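Conserved uncharacterized protein (predicted phosphoesterase COG0622) (Streptococcus pneumoniae, PDB 3CK2) is functionally uncharacterized but probably hydrolyses phosphoester bonds at a two-manganese centre in a calcineurin-like phosphoesterase fold. Local coordinates at residues 10-15 with 20-25; 27-32 with 143-148; 92-97 with 118-123. One frame throughout, in Å; residues are numbered along the deposited sequence.

Contact 1 (10-15 with 20-25); sequences IVMSDS and LIVEEV. With MN (manganese (II) ion), chain B.
Strand 10-12 and helix 20-25 run almost antiparallel, their axes 10.9 Å apart at an angle of 175°, and Ile10 lies across from Val25 and Ser15 across from Val22. They are the first two elements of the beta-alpha-beta unit formed by strand 7-12, helix 19-29 and strand 35-38, in the calcineurin-like phosphoesterase domain. The interface is buried and held by apolar packing, with no hydrogen bond between the two segments. Selenomethionine Met12 contributes most. Its CG sits between the backbone N and the carbonyl carbon (chi1 64°), and the extended chain beyond carries the end of the residue across to the helix, where Met12 CE meets Val25 CG1 tip to tip at 3.7 Å. Met12 CE also lies 4.3 Å from Val22 CG1, so it serves two successive turns of the helix. Two residues back along the strand, on the same face, Ile10 CG2 rests on Val25 CG1 at 4.0 Å. Beyond the strand the chain enters the metal-binding loop. Asp14 OD1 binds one manganese ion at 2.1 Å, in a site completed by His16, Asp41, His115 and two waters, while Asp14 OD2 accepts a 2.6 Å bond from Ser13 OG, which approaches from above the carboxylate plane. Ser15 turns back to the helix: its OG is hydrogen-bonded to His38 and also packs against Val22 CG2 at 3.7 Å.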
ATOM      1  N   ILE A  10      -1.636   5.694   4.845  1.00 18.99           N
ATOM      2  CA  ILE A  10      -0.994   4.543   5.490  1.00 19.27           C
ATOM      3  C   ILE A  10      -1.306   3.327   4.634  1.00 20.24           C
ATOM      4  O   ILE A  10      -2.486   3.091   4.281  1.00 21.56           O
ATOM      5  CB  ILE A  10      -1.472   4.329   6.986  1.00 19.00           C
ATOM      6  CG1 ILE A  10      -1.080   5.539   7.867  1.00 17.56           C
ATOM      7  CG2 ILE A  10      -0.851   3.017   7.572  1.00 18.89           C
ATOM      8  CD1 ILE A  10       0.516   5.767   8.011  1.00 13.63           C
ATOM      9  N   VAL A  11      -0.242   2.607   4.250  1.00 20.98           N
ATOM     10  CA  VAL A  11      -0.325   1.458   3.349  1.00 20.55           C
ATOM     11  C   VAL A  11       0.343   0.257   4.015  1.00 21.24           C
ATOM     12  O   VAL A  11       1.499   0.361   4.440  1.00 21.06           O
ATOM     13  CB  VAL A  11       0.384   1.760   1.995  1.00 19.84           C
ATOM     14  CG1 VAL A  11       0.098   0.642   0.977  1.00 17.48           C
ATOM     15  CG2 VAL A  11      -0.047   3.138   1.453  1.00 19.35           C
HETATM   16  N   MSE A  12      -0.367  -0.874   4.092  1.00 22.20           N
HETATM   17  CA  MSE A  12       0.234  -2.151   4.533  1.00 22.85           C
HETATM   18  C   MSE A  12      -0.185  -3.291   3.608  1.00 21.46           C
HETATM   19  O   MSE A  12      -0.952  -3.095   2.697  1.00 21.45           O
HETATM   20  CB  MSE A  12      -0.138  -2.457   5.991  1.00 23.29           C
HETATM   21  CG  MSE A  12      -1.618  -2.668   6.171  1.00 25.56           C
HETATM   22 SE   MSE A  12      -2.150  -3.085   7.994  0.80 30.60          SE
HETATM   23  CE  MSE A  12      -3.946  -2.337   7.871  1.00 22.26           C
ATOM     24  N   SER A  13       0.349  -4.481   3.837  1.00 21.14           N
ATOM     25  CA  SER A  13       0.167  -5.602   2.933  1.00 20.84           C
ATOM     26  C   SER A  13       0.754  -6.863   3.476  1.00 20.55           C
ATOM     27  O   SER A  13       1.737  -6.837   4.218  1.00 18.96           O
ATOM     28  CB  SER A  13       0.842  -5.326   1.577  1.00 21.38           C
ATOM     29  OG  SER A  13       0.406  -6.223   0.576  1.00 20.52           O
ATOM     30  N   ASP A  14       0.166  -7.989   3.041  1.00 21.45           N
ATOM     31  CA  ASP A  14       0.775  -9.322   3.235  1.00 20.74           C
ATOM     32  C   ASP A  14       1.004  -9.579   4.733  1.00 20.94           C
ATOM     33  O   ASP A  14       2.102  -9.955   5.185  1.00 20.86           O
ATOM     34  CB  ASP A  14       2.055  -9.464   2.404  1.00 20.12           C
ATOM     35  CG  ASP A  14       1.786  -9.496   0.903  1.00 20.09           C
ATOM     36  OD1 ASP A  14       1.569 -10.630   0.361  1.00 16.43           O
ATOM     37  OD2 ASP A  14       1.837  -8.398   0.264  1.00 19.78           O
ATOM     38  N   SER A  15      -0.101  -9.406   5.466  1.00 20.93           N
ATOM     39  CA  SER A  15      -0.205  -9.593   6.914  1.00 20.31           C
ATOM     40  C   SER A  15      -0.419 -11.071   7.336  1.00 19.78           C
ATOM     41  O   SER A  15      -0.094 -11.435   8.440  1.00 19.50           O
ATOM     42  CB  SER A  15      -1.315  -8.682   7.471  1.00 20.42           C
ATOM     43  OG  SER A  15      -2.488  -8.718   6.683  1.00 21.13           O
ATOM     44  N   LEU A  20      -4.206  -9.063  14.754  1.00 23.27           N
ATOM     45  CA  LEU A  20      -3.905  -8.060  15.787  1.00 23.68           C
ATOM     46  C   LEU A  20      -3.150  -6.912  15.157  1.00 23.38           C
ATOM     47  O   LEU A  20      -3.386  -5.754  15.514  1.00 22.30           O
ATOM     48  CB  LEU A  20      -3.102  -8.626  16.958  1.00 24.06           C
ATOM     49  CG  LEU A  20      -3.763  -9.393  18.118  1.00 27.81           C
ATOM     50  CD1 LEU A  20      -2.676  -9.752  19.162  1.00 27.86           C
ATOM     51  CD2 LEU A  20      -4.937  -8.672  18.831  1.00 28.43           C
ATOM     52  N   ILE A  21      -2.259  -7.203  14.204  1.00 23.44           N
ATOM     53  CA  ILE A  21      -1.495  -6.093  13.582  1.00 23.47           C
ATOM     54  C   ILE A  21      -2.361  -5.183  12.702  1.00 23.41           C
ATOM     55  O   ILE A  21      -2.169  -3.965  12.642  1.00 24.46           O
ATOM     56  CB  ILE A  21      -0.162  -6.540  12.860  1.00 22.98           C
ATOM     57  CG1 ILE A  21       0.777  -5.324  12.751  1.00 23.53           C
ATOM     58  CG2 ILE A  21      -0.385  -7.185  11.503  1.00 19.96           C
ATOM     59  CD1 ILE A  21       1.273  -4.748  14.099  1.00 20.69           C
ATOM     60  N   VAL A  22      -3.313  -5.789  12.024  1.00 23.82           N
ATOM     61  CA  VAL A  22      -4.268  -5.063  11.194  1.00 23.76           C
ATOM     62  C   VAL A  22      -5.166  -4.148  12.051  1.00 23.63           C
ATOM     63  O   VAL A  22      -5.388  -2.984  11.702  1.00 23.70           O
ATOM     64  CB  VAL A  22      -5.083  -6.075  10.351  1.00 23.59           C
ATOM     65  CG1 VAL A  22      -6.298  -5.400   9.689  1.00 22.67           C
ATOM     66  CG2 VAL A  22      -4.152  -6.714   9.341  1.00 21.54           C
ATOM     67  N   GLU A  23      -5.673  -4.698  13.157  1.00 23.90           N
ATOM     68  CA  GLU A  23      -6.486  -3.945  14.150  1.00 24.42           C
ATOM     69  C   GLU A  23      -5.694  -2.777  14.766  1.00 23.94           C
ATOM     70  O   GLU A  23      -6.205  -1.686  14.922  1.00 23.30           O
ATOM     71  CB  GLU A  23      -6.965  -4.880  15.278  1.00 24.25           C
ATOM     72  CG  GLU A  23      -7.879  -4.216  16.320  1.00 24.57           C
ATOM     73  CD  GLU A  23      -8.334  -5.152  17.452  1.00 25.64           C
ATOM     74  OE1 GLU A  23      -7.681  -6.194  17.685  1.00 28.39           O
ATOM     75  OE2 GLU A  23      -9.323  -4.814  18.151  1.00 27.41           O
ATOM     76  N   GLU A  24      -4.445  -3.047  15.125  1.00 24.72           N
ATOM     77  CA  GLU A  24      -3.571  -2.056  15.732  1.00 25.30           C
ATOM     78  C   GLU A  24      -3.321  -0.876  14.799  1.00 24.89           C
ATOM     79  O   GLU A  24      -3.384   0.272  15.228  1.00 26.04           O
ATOM     80  CB  GLU A  24      -2.248  -2.682  16.129  1.00 24.89           C
ATOM     81  CG  GLU A  24      -1.388  -1.678  16.833  1.00 28.44           C
ATOM     82  CD  GLU A  24      -0.142  -2.265  17.478  1.00 29.10           C
ATOM     83  OE1 GLU A  24       0.038  -3.524  17.434  1.00 33.17           O
ATOM     84  OE2 GLU A  24       0.633  -1.434  18.023  1.00 28.55           O
ATOM     85  N   VAL A  25      -3.055  -1.167  13.535  1.00 23.89           N
ATOM     86  CA  VAL A  25      -2.821  -0.136  12.517  1.00 23.62           C
ATOM     87  C   VAL A  25      -4.117   0.632  12.147  1.00 23.43           C
ATOM     88  O   VAL A  25      -4.094   1.872  11.988  1.00 22.56           O
ATOM     89  CB  VAL A  25      -2.114  -0.762  11.237  1.00 22.91           C
ATOM     90  CG1 VAL A  25      -2.215   0.150  10.004  1.00 20.31           C
ATOM     91  CG2 VAL A  25      -0.674  -1.142  11.573  1.00 20.60           C
TER
HETATM   92 MN    MN B 201       1.834 -12.707   0.396  0.80 18.33          MN
HETATM   93  O   HOH W   1       2.279 -14.863   0.233  1.00 18.54           O
HETATM   94  O   HOH W   2       2.524 -12.827  -1.691  1.00 20.43           O

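Contact 2 (27-32 with 143-148); sequences DRYVGK and CLYARV
The C-terminal end of helix 19-29 faces strand 145-150 of the six-stranded mixed sheet, and the two are joined by a pair of tyrosines. Tyr29 and Tyr145 approach from opposite directions, and their hydroxyls share a short hydrogen bond, 2.5 Å from Tyr29 OH to Tyr145 OH, in which either could be the donor. Each hydroxyl lies at the edge of the other ring, close to its plane. The rings meet rim to rim with their planes at 71°, neither over the face of the other, and Tyr29 CE2 comes within 3.8 Å of Tyr145 CE1. With chi1 at 65°, Tyr145 CG stands over its own main chain, and the ring points from sheet to helix. Arg28 borders the pair: its CG lies 3.9 Å above the centre of the Tyr29 ring, and its NE makes a weak 3.4 Å bond to Tyr29 OH. Tyr145 OH has a further partner in His164 ND1, so the buried phenol is gripped by two hydrogen bonds. Ile10 and Leu160, from the strands flanking 145-150, touch both tyrosines. The helix thus lies on the outer face of one of two packed sheets, as in the alpha/beta sandwich of calcineurin-like phosphoesterases.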
ATOM      1  N   ASP A  27      -6.753   1.040  14.218  1.00 22.62           N
ATOM      2  CA  ASP A  27      -7.008   1.804  15.414  1.00 23.07           C
ATOM      3  C   ASP A  27      -6.104   3.030  15.547  1.00 22.97           C
ATOM      4  O   ASP A  27      -6.528   4.086  15.999  1.00 22.87           O
ATOM      5  CB  ASP A  27      -6.813   0.908  16.659  1.00 23.41           C
ATOM      6  CG  ASP A  27      -7.982  -0.051  16.900  1.00 23.96           C
ATOM      7  OD1 ASP A  27      -8.976  -0.000  16.143  1.00 22.94           O
ATOM      8  OD2 ASP A  27      -7.905  -0.844  17.865  1.00 24.40           O
ATOM      9  N   ARG A  28      -4.849   2.876  15.186  1.00 22.95           N
ATOM     10  CA  ARG A  28      -3.894   3.967  15.337  1.00 22.92           C
ATOM     11  C   ARG A  28      -4.193   5.120  14.383  1.00 22.97           C
ATOM     12  O   ARG A  28      -4.054   6.304  14.734  1.00 23.54           O
ATOM     13  CB  ARG A  28      -2.491   3.433  15.069  1.00 22.93           C
ATOM     14  CG  ARG A  28      -1.404   4.415  15.374  1.00 22.97           C
ATOM     15  CD  ARG A  28      -0.063   3.795  15.121  1.00 22.49           C
ATOM     16  NE  ARG A  28       0.980   4.790  15.313  1.00 22.47           N
ATOM     17  CZ  ARG A  28       1.448   5.160  16.505  1.00 23.66           C
ATOM     18  NH1 ARG A  28       1.004   4.588  17.631  1.00 22.33           N
ATOM     19  NH2 ARG A  28       2.382   6.096  16.566  1.00 23.00           N
ATOM     20  N   TYR A  29      -4.635   4.769  13.184  1.00 22.95           N
ATOM     21  CA  TYR A  29      -4.635   5.707  12.080  1.00 22.94           C
ATOM     22  C   TYR A  29      -6.019   6.087  11.531  1.00 23.46           C
ATOM     23  O   TYR A  29      -6.175   7.194  10.972  1.00 23.53           O
ATOM     24  CB  TYR A  29      -3.766   5.149  10.951  1.00 22.01           C
ATOM     25  CG  TYR A  29      -2.289   5.084  11.270  1.00 20.76           C
ATOM     26  CD1 TYR A  29      -1.515   6.253  11.385  1.00 19.91           C
ATOM     27  CD2 TYR A  29      -1.645   3.840  11.398  1.00 20.72           C
ATOM     28  CE1 TYR A  29      -0.125   6.162  11.656  1.00 21.80           C
ATOM     29  CE2 TYR A  29      -0.285   3.731  11.634  1.00 20.17           C
ATOM     30  CZ  TYR A  29       0.486   4.886  11.769  1.00 21.05           C
ATOM     31  OH  TYR A  29       1.827   4.746  12.045  1.00 21.00           O
ATOM     32  N   VAL A  30      -7.017   5.199  11.642  1.00 23.90           N
ATOM     33  CA  VAL A  30      -8.326   5.515  11.010  1.00 23.07           C
ATOM     34  C   VAL A  30      -8.902   6.781  11.648  1.00 23.67           C
ATOM     35  O   VAL A  30      -8.923   6.924  12.880  1.00 23.98           O
ATOM     36  CB  VAL A  30      -9.344   4.357  11.011  1.00 23.23           C
ATOM     37  CG1 VAL A  30     -10.760   4.864  10.568  1.00 21.07           C
ATOM     38  CG2 VAL A  30      -8.827   3.209  10.125  1.00 20.83           C
ATOM     39  N   GLY A  31      -9.285   7.725  10.789  1.00 23.12           N
ATOM     40  CA  GLY A  31      -9.801   9.017  11.247  1.00 22.87           C
ATOM     41  C   GLY A  31      -8.726  10.048  11.540  1.00 22.47           C
ATOM     42  O   GLY A  31      -9.049  11.201  11.779  1.00 21.95           O
ATOM     43  N   LYS A  32      -7.453   9.641  11.515  1.00 21.86           N
ATOM     44  CA  LYS A  32      -6.339  10.572  11.748  1.00 22.13           C
ATOM     45  C   LYS A  32      -5.451  10.800  10.523  1.00 21.23           C
ATOM     46  O   LYS A  32      -4.595  11.654  10.557  1.00 20.87           O
ATOM     47  CB  LYS A  32      -5.477  10.105  12.932  1.00 22.20           C
ATOM     48  CG  LYS A  32      -6.247  10.013  14.248  1.00 23.16           C
ATOM     49  CD  LYS A  32      -5.333   9.572  15.408  1.00 24.18           C
ATOM     50  CE  LYS A  32      -5.955   9.853  16.787  1.00 24.68           C
ATOM     51  NZ  LYS A  32      -4.962   9.844  17.919  1.00 24.38           N
ATOM     52  N   CYS A 143       9.664  -6.475   9.547  1.00 21.70           N
ATOM     53  CA  CYS A 143       8.268  -6.283   9.155  1.00 21.06           C
ATOM     54  C   CYS A 143       8.008  -4.782   9.040  1.00 21.06           C
ATOM     55  O   CYS A 143       8.398  -3.985   9.928  1.00 20.67           O
ATOM     56  CB  CYS A 143       7.350  -6.898  10.197  1.00 20.61           C
ATOM     57  SG  CYS A 143       7.411  -8.685  10.307  1.00 20.08           S
ATOM     58  N   LEU A 144       7.384  -4.395   7.926  1.00 21.04           N
ATOM     59  CA  LEU A 144       7.212  -2.994   7.585  1.00 19.79           C
ATOM     60  C   LEU A 144       5.862  -2.736   6.991  1.00 19.77           C
ATOM     61  O   LEU A 144       5.243  -3.627   6.422  1.00 18.58           O
ATOM     62  CB  LEU A 144       8.294  -2.553   6.588  1.00 19.94           C
ATOM     63  CG  LEU A 144       9.785  -2.500   7.018  1.00 18.09           C
ATOM     64  CD1 LEU A 144      10.661  -2.249   5.797  1.00 15.60           C
ATOM     65  CD2 LEU A 144      10.080  -1.447   8.098  1.00 16.49           C
ATOM     66  N   TYR A 145       5.396  -1.505   7.196  1.00 20.20           N
ATOM     67  CA  TYR A 145       4.374  -0.872   6.382  1.00 20.55           C
ATOM     68  C   TYR A 145       4.890   0.529   5.996  1.00 20.99           C
ATOM     69  O   TYR A 145       6.015   0.911   6.335  1.00 21.21           O
ATOM     70  CB  TYR A 145       3.026  -0.829   7.109  1.00 20.42           C
ATOM     71  CG  TYR A 145       2.954   0.014   8.359  1.00 21.81           C
ATOM     72  CD1 TYR A 145       2.389   1.281   8.315  1.00 22.34           C
ATOM     73  CD2 TYR A 145       3.413  -0.473   9.610  1.00 20.09           C
ATOM     74  CE1 TYR A 145       2.283   2.055   9.456  1.00 22.85           C
ATOM     75  CE2 TYR A 145       3.301   0.282  10.749  1.00 20.40           C
ATOM     76  CZ  TYR A 145       2.745   1.562  10.673  1.00 22.50           C
ATOM     77  OH  TYR A 145       2.643   2.394  11.777  1.00 21.56           O
ATOM     78  N   ALA A 146       4.076   1.277   5.271  1.00 21.53           N
ATOM     79  CA  ALA A 146       4.501   2.553   4.670  1.00 21.55           C
ATOM     80  C   ALA A 146       3.532   3.701   4.986  1.00 21.51           C
ATOM     81  O   ALA A 146       2.314   3.525   5.102  1.00 21.37           O
ATOM     82  CB  ALA A 146       4.713   2.400   3.109  1.00 20.73           C
ATOM     83  N   ARG A 147       4.128   4.866   5.160  1.00 22.76           N
ATOM     84  CA  ARG A 147       3.443   6.159   5.213  1.00 23.93           C
ATOM     85  C   ARG A 147       3.846   7.009   4.000  1.00 23.79           C
ATOM     86  O   ARG A 147       5.043   7.186   3.734  1.00 24.91           O
ATOM     87  CB  ARG A 147       3.814   6.900   6.488  1.00 22.45           C
ATOM     88  CG  ARG A 147       3.108   8.227   6.605  1.00 24.40           C
ATOM     89  CD  ARG A 147       3.474   8.950   7.880  1.00 26.02           C
ATOM     90  NE  ARG A 147       4.910   9.224   7.914  1.00 29.34           N
ATOM     91  CZ  ARG A 147       5.629   9.416   9.027  1.00 30.18           C
ATOM     92  NH1 ARG A 147       5.072   9.363  10.225  1.00 32.29           N
ATOM     93  NH2 ARG A 147       6.923   9.643   8.943  1.00 28.93           N
ATOM     94  N   VAL A 148       2.862   7.518   3.269  1.00 24.27           N
ATOM     95  CA  VAL A 148       3.118   8.475   2.192  1.00 24.54           C
ATOM     96  C   VAL A 148       2.511   9.851   2.547  1.00 24.84           C
ATOM     97  O   VAL A 148       1.334   9.940   2.902  1.00 23.97           O
ATOM     98  CB  VAL A 148       2.573   7.997   0.797  1.00 24.88           C
ATOM     99  CG1 VAL A 148       3.043   8.968  -0.327  1.00 23.41           C
ATOM    100  CG2 VAL A 148       2.980   6.532   0.499  1.00 22.61           C
TER

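Contact 3 (92-97 with 118-123); sequences FNFQKL and SAWLEG
Phe94 and Trp120 carry this contact alone, each burying about 40 Å² against the other. Their rings form a T-shaped (edge-to-face) pair in which the tryptophan supplies the edge and the phenylalanine the face. The centroid of the Phe94 ring and that of the six-membered ring of Trp120 are 5.5 Å apart, with the planes at 79°. Trp120 CZ2 stands 3.6 Å above the plane of the Phe94 ring, offset from its centre toward the rim, and its nearest atom there is Phe94 CE2 at 3.7 Å. The adjacent CH2 of Trp120 follows at 4.1 Å from the same CE2, so the benzo edge of the indole, rather than its pyrrole side, does the touching. In this geometry the C-H at Trp120 CZ2 is directed at the face of Phe94, while CH2 only flanks it, a weakly favourable arrangement that needs no hydrogen bond.

Trp120 projects from its strand with chi1 at 47°, a torsion that swings the far end of the indole over to the phenylalanine. Phe94 occupies the N-cap position of helix 95-103. Just before it, Asn93 OD1 accepts from Gln95 N at 3.2 Å, closing an Asx turn; the donor lies above the carbonyl plane of the amide. This turn shapes the backbone around Phe94 as the chain enters the helix.

Tyr111 meets both aromatic residues, and Leu114 also packs on Phe94. The contact lies at the surface of the protein, where it joins the start of helix 95-103 to strand 117-122, an outermost strand of the five-stranded mixed sheet, whose neighbour there is strand 125-130.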
ATOM      1  N   PHE A  92       7.273 -11.335 -13.021  1.00 27.39           N
ATOM      2  CA  PHE A  92       7.861 -11.307 -14.349  1.00 27.47           C
ATOM      3  C   PHE A  92       8.483  -9.910 -14.567  1.00 27.42           C
ATOM      4  O   PHE A  92       9.689  -9.781 -14.593  1.00 27.43           O
ATOM      5  CB  PHE A  92       6.808 -11.685 -15.401  1.00 27.15           C
ATOM      6  CG  PHE A  92       7.294 -11.631 -16.826  1.00 27.09           C
ATOM      7  CD1 PHE A  92       8.556 -12.102 -17.181  1.00 27.47           C
ATOM      8  CD2 PHE A  92       6.461 -11.143 -17.822  1.00 27.42           C
ATOM      9  CE1 PHE A  92       8.989 -12.067 -18.502  1.00 27.32           C
ATOM     10  CE2 PHE A  92       6.884 -11.107 -19.144  1.00 28.59           C
ATOM     11  CZ  PHE A  92       8.160 -11.574 -19.485  1.00 27.53           C
ATOM     12  N   ASN A  93       7.654  -8.884 -14.699  1.00 27.82           N
ATOM     13  CA  ASN A  93       8.105  -7.497 -14.730  1.00 28.21           C
ATOM     14  C   ASN A  93       6.935  -6.570 -14.426  1.00 28.59           C
ATOM     15  O   ASN A  93       5.836  -7.033 -14.166  1.00 29.07           O
ATOM     16  CB  ASN A  93       8.752  -7.157 -16.086  1.00 28.34           C
ATOM     17  CG  ASN A  93       7.835  -7.421 -17.257  1.00 28.87           C
ATOM     18  OD1 ASN A  93       6.627  -7.152 -17.208  1.00 28.52           O
ATOM     19  ND2 ASN A  93       8.410  -7.948 -18.329  1.00 29.18           N
ATOM     20  N   PHE A  94       7.164  -5.265 -14.469  1.00 29.47           N
ATOM     21  CA  PHE A  94       6.154  -4.302 -14.084  1.00 29.91           C
ATOM     22  C   PHE A  94       5.483  -3.637 -15.288  1.00 30.59           C
ATOM     23  O   PHE A  94       4.762  -2.667 -15.113  1.00 31.44           O
ATOM     24  CB  PHE A  94       6.752  -3.238 -13.157  1.00 30.18           C
ATOM     25  CG  PHE A  94       7.160  -3.765 -11.798  1.00 29.77           C
ATOM     26  CD1 PHE A  94       6.234  -3.933 -10.802  1.00 29.98           C
ATOM     27  CD2 PHE A  94       8.487  -4.063 -11.522  1.00 30.90           C
ATOM     28  CE1 PHE A  94       6.591  -4.415  -9.567  1.00 30.08           C
ATOM     29  CE2 PHE A  94       8.871  -4.531 -10.260  1.00 31.23           C
ATOM     30  CZ  PHE A  94       7.907  -4.712  -9.284  1.00 31.00           C
ATOM     31  N   GLN A  95       5.680  -4.166 -16.495  1.00 30.92           N
ATOM     32  CA  GLN A  95       5.114  -3.562 -17.696  1.00 31.26           C
ATOM     33  C   GLN A  95       3.574  -3.570 -17.719  1.00 31.62           C
ATOM     34  O   GLN A  95       2.956  -2.596 -18.146  1.00 31.95           O
ATOM     35  CB  GLN A  95       5.662  -4.259 -18.946  1.00 31.28           C
ATOM     36  CG  GLN A  95       7.152  -4.010 -19.157  1.00 32.44           C
ATOM     37  CD  GLN A  95       7.651  -4.471 -20.508  1.00 32.87           C
ATOM     38  OE1 GLN A  95       7.381  -5.603 -20.932  1.00 35.10           O
ATOM     39  NE2 GLN A  95       8.400  -3.602 -21.193  1.00 34.57           N
ATOM     40  N   LYS A  96       2.961  -4.663 -17.270  1.00 31.32           N
ATOM     41  CA  LYS A  96       1.511  -4.735 -17.198  1.00 31.37           C
ATOM     42  C   LYS A  96       0.969  -3.798 -16.103  1.00 30.89           C
ATOM     43  O   LYS A  96       0.022  -3.072 -16.325  1.00 30.43           O
ATOM     44  CB  LYS A  96       1.048  -6.186 -16.975  1.00 31.52           C
ATOM     45  CG  LYS A  96       1.229  -7.102 -18.187  1.00 31.92           C
ATOM     46  CD  LYS A  96       0.674  -8.479 -17.923  1.00 32.19           C
ATOM     47  CE  LYS A  96       1.231  -9.537 -18.885  1.00 33.45           C
ATOM     48  NZ  LYS A  96       2.317 -10.431 -18.280  1.00 34.89           N
ATOM     49  N   LEU A  97       1.579  -3.812 -14.928  1.00 31.41           N
ATOM     50  CA  LEU A  97       1.171  -2.879 -13.866  1.00 31.58           C
ATOM     51  C   LEU A  97       1.309  -1.396 -14.293  1.00 31.83           C
ATOM     52  O   LEU A  97       0.413  -0.591 -14.062  1.00 32.09           O
ATOM     53  CB  LEU A  97       1.978  -3.126 -12.602  1.00 31.82           C
ATOM     54  CG  LEU A  97       1.507  -2.409 -11.331  1.00 31.75           C
ATOM     55  CD1 LEU A  97       0.127  -2.965 -10.888  1.00 29.80           C
ATOM     56  CD2 LEU A  97       2.557  -2.517 -10.239  1.00 30.15           C
ATOM     57  N   SER A 118       9.335  -1.074  -1.496  1.00 14.71           N
ATOM     58  CA  SER A 118       9.819  -0.315  -2.654  1.00 14.42           C
ATOM     59  C   SER A 118       9.030   0.940  -2.895  1.00 14.54           C
ATOM     60  O   SER A 118       7.820   0.970  -2.747  1.00 14.21           O
ATOM     61  CB  SER A 118       9.693  -1.139  -3.914  1.00 13.65           C
ATOM     62  OG  SER A 118      10.034  -2.431  -3.611  1.00 15.50           O
ATOM     63  N   ALA A 119       9.736   1.981  -3.301  1.00 15.54           N
ATOM     64  CA  ALA A 119       9.108   3.220  -3.719  1.00 15.95           C
ATOM     65  C   ALA A 119       9.924   3.733  -4.923  1.00 16.00           C
ATOM     66  O   ALA A 119      11.129   3.897  -4.840  1.00 16.14           O
ATOM     67  CB  ALA A 119       9.041   4.212  -2.562  1.00 14.98           C
ATOM     68  N   TRP A 120       9.279   3.849  -6.076  1.00 16.73           N
ATOM     69  CA  TRP A 120       9.892   4.516  -7.213  1.00 17.23           C
ATOM     70  C   TRP A 120       8.914   5.331  -8.006  1.00 17.07           C
ATOM     71  O   TRP A 120       7.722   5.091  -7.970  1.00 17.25           O
ATOM     72  CB  TRP A 120      10.645   3.556  -8.144  1.00 18.35           C
ATOM     73  CG  TRP A 120       9.980   2.301  -8.562  1.00 18.99           C
ATOM     74  CD1 TRP A 120       9.014   2.149  -9.522  1.00 20.07           C
ATOM     75  CD2 TRP A 120      10.308   0.979  -8.101  1.00 19.82           C
ATOM     76  NE1 TRP A 120       8.698   0.802  -9.668  1.00 19.96           N
ATOM     77  CE2 TRP A 120       9.476   0.067  -8.805  1.00 20.51           C
ATOM     78  CE3 TRP A 120      11.239   0.475  -7.167  1.00 19.75           C
ATOM     79  CZ2 TRP A 120       9.545  -1.328  -8.602  1.00 20.64           C
ATOM     80  CZ3 TRP A 120      11.310  -0.913  -6.956  1.00 19.55           C
ATOM     81  CH2 TRP A 120      10.460  -1.799  -7.670  1.00 20.13           C
ATOM     82  N   LEU A 121       9.454   6.314  -8.705  1.00 17.26           N
ATOM     83  CA  LEU A 121       8.683   7.195  -9.576  1.00 17.53           C
ATOM     84  C   LEU A 121       8.999   6.775 -11.027  1.00 17.89           C
ATOM     85  O   LEU A 121      10.168   6.761 -11.450  1.00 17.62           O
ATOM     86  CB  LEU A 121       9.077   8.657  -9.303  1.00 17.05           C
ATOM     87  CG  LEU A 121       8.110   9.778  -9.648  1.00 17.69           C
ATOM     88  CD1 LEU A 121       6.912   9.765  -8.721  1.00 19.57           C
ATOM     89  CD2 LEU A 121       8.808  11.127  -9.604  1.00 15.98           C
ATOM     90  N   GLU A 122       7.972   6.364 -11.760  1.00 17.99           N
ATOM     91  CA  GLU A 122       8.112   6.051 -13.171  1.00 18.43           C
ATOM     92  C   GLU A 122       6.957   6.748 -13.916  1.00 18.96           C
ATOM     93  O   GLU A 122       5.769   6.577 -13.560  1.00 19.03           O
ATOM     94  CB  GLU A 122       8.105   4.531 -13.361  1.00 18.25           C
ATOM     95  CG  GLU A 122       8.165   4.037 -14.816  1.00 18.51           C
ATOM     96  CD  GLU A 122       9.522   4.215 -15.500  1.00 18.52           C
ATOM     97  OE1 GLU A 122      10.531   4.447 -14.799  1.00 18.48           O
ATOM     98  OE2 GLU A 122       9.571   4.106 -16.748  1.00 17.61           O
ATOM     99  N   GLY A 123       7.295   7.527 -14.950  1.00 19.62           N
ATOM    100  CA  GLY A 123       6.364   8.534 -15.470  1.00 19.81           C
ATOM    101  C   GLY A 123       6.230   9.525 -14.326  1.00 20.72           C
ATOM    102  O   GLY A 123       7.189   9.743 -13.562  1.00 21.39           O
TER

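From the N terminus, strand 7-12 leads through the metal-binding loop into helix 19-29, and contact 1 closes this short loop. Contact 2 opens later on the same helix and closes only at strand 145-150, more than a hundred residues on; contact 3 is enclosed within that long excursion, and no contacts cross. Contacts 1 and 2 adjoin, because strands 7-12 and 145-150 are neighbours in the six-stranded sheet: Val11 N lies 2.8 Å from Ala146 O, a probable hydrogen bond. Together they fix one helix to this sheet. Contact 3, centred about 23 Å from either centre, ties the start of helix 95-103 to the edge strand 117-122 of the second sheet, across the chain's centre.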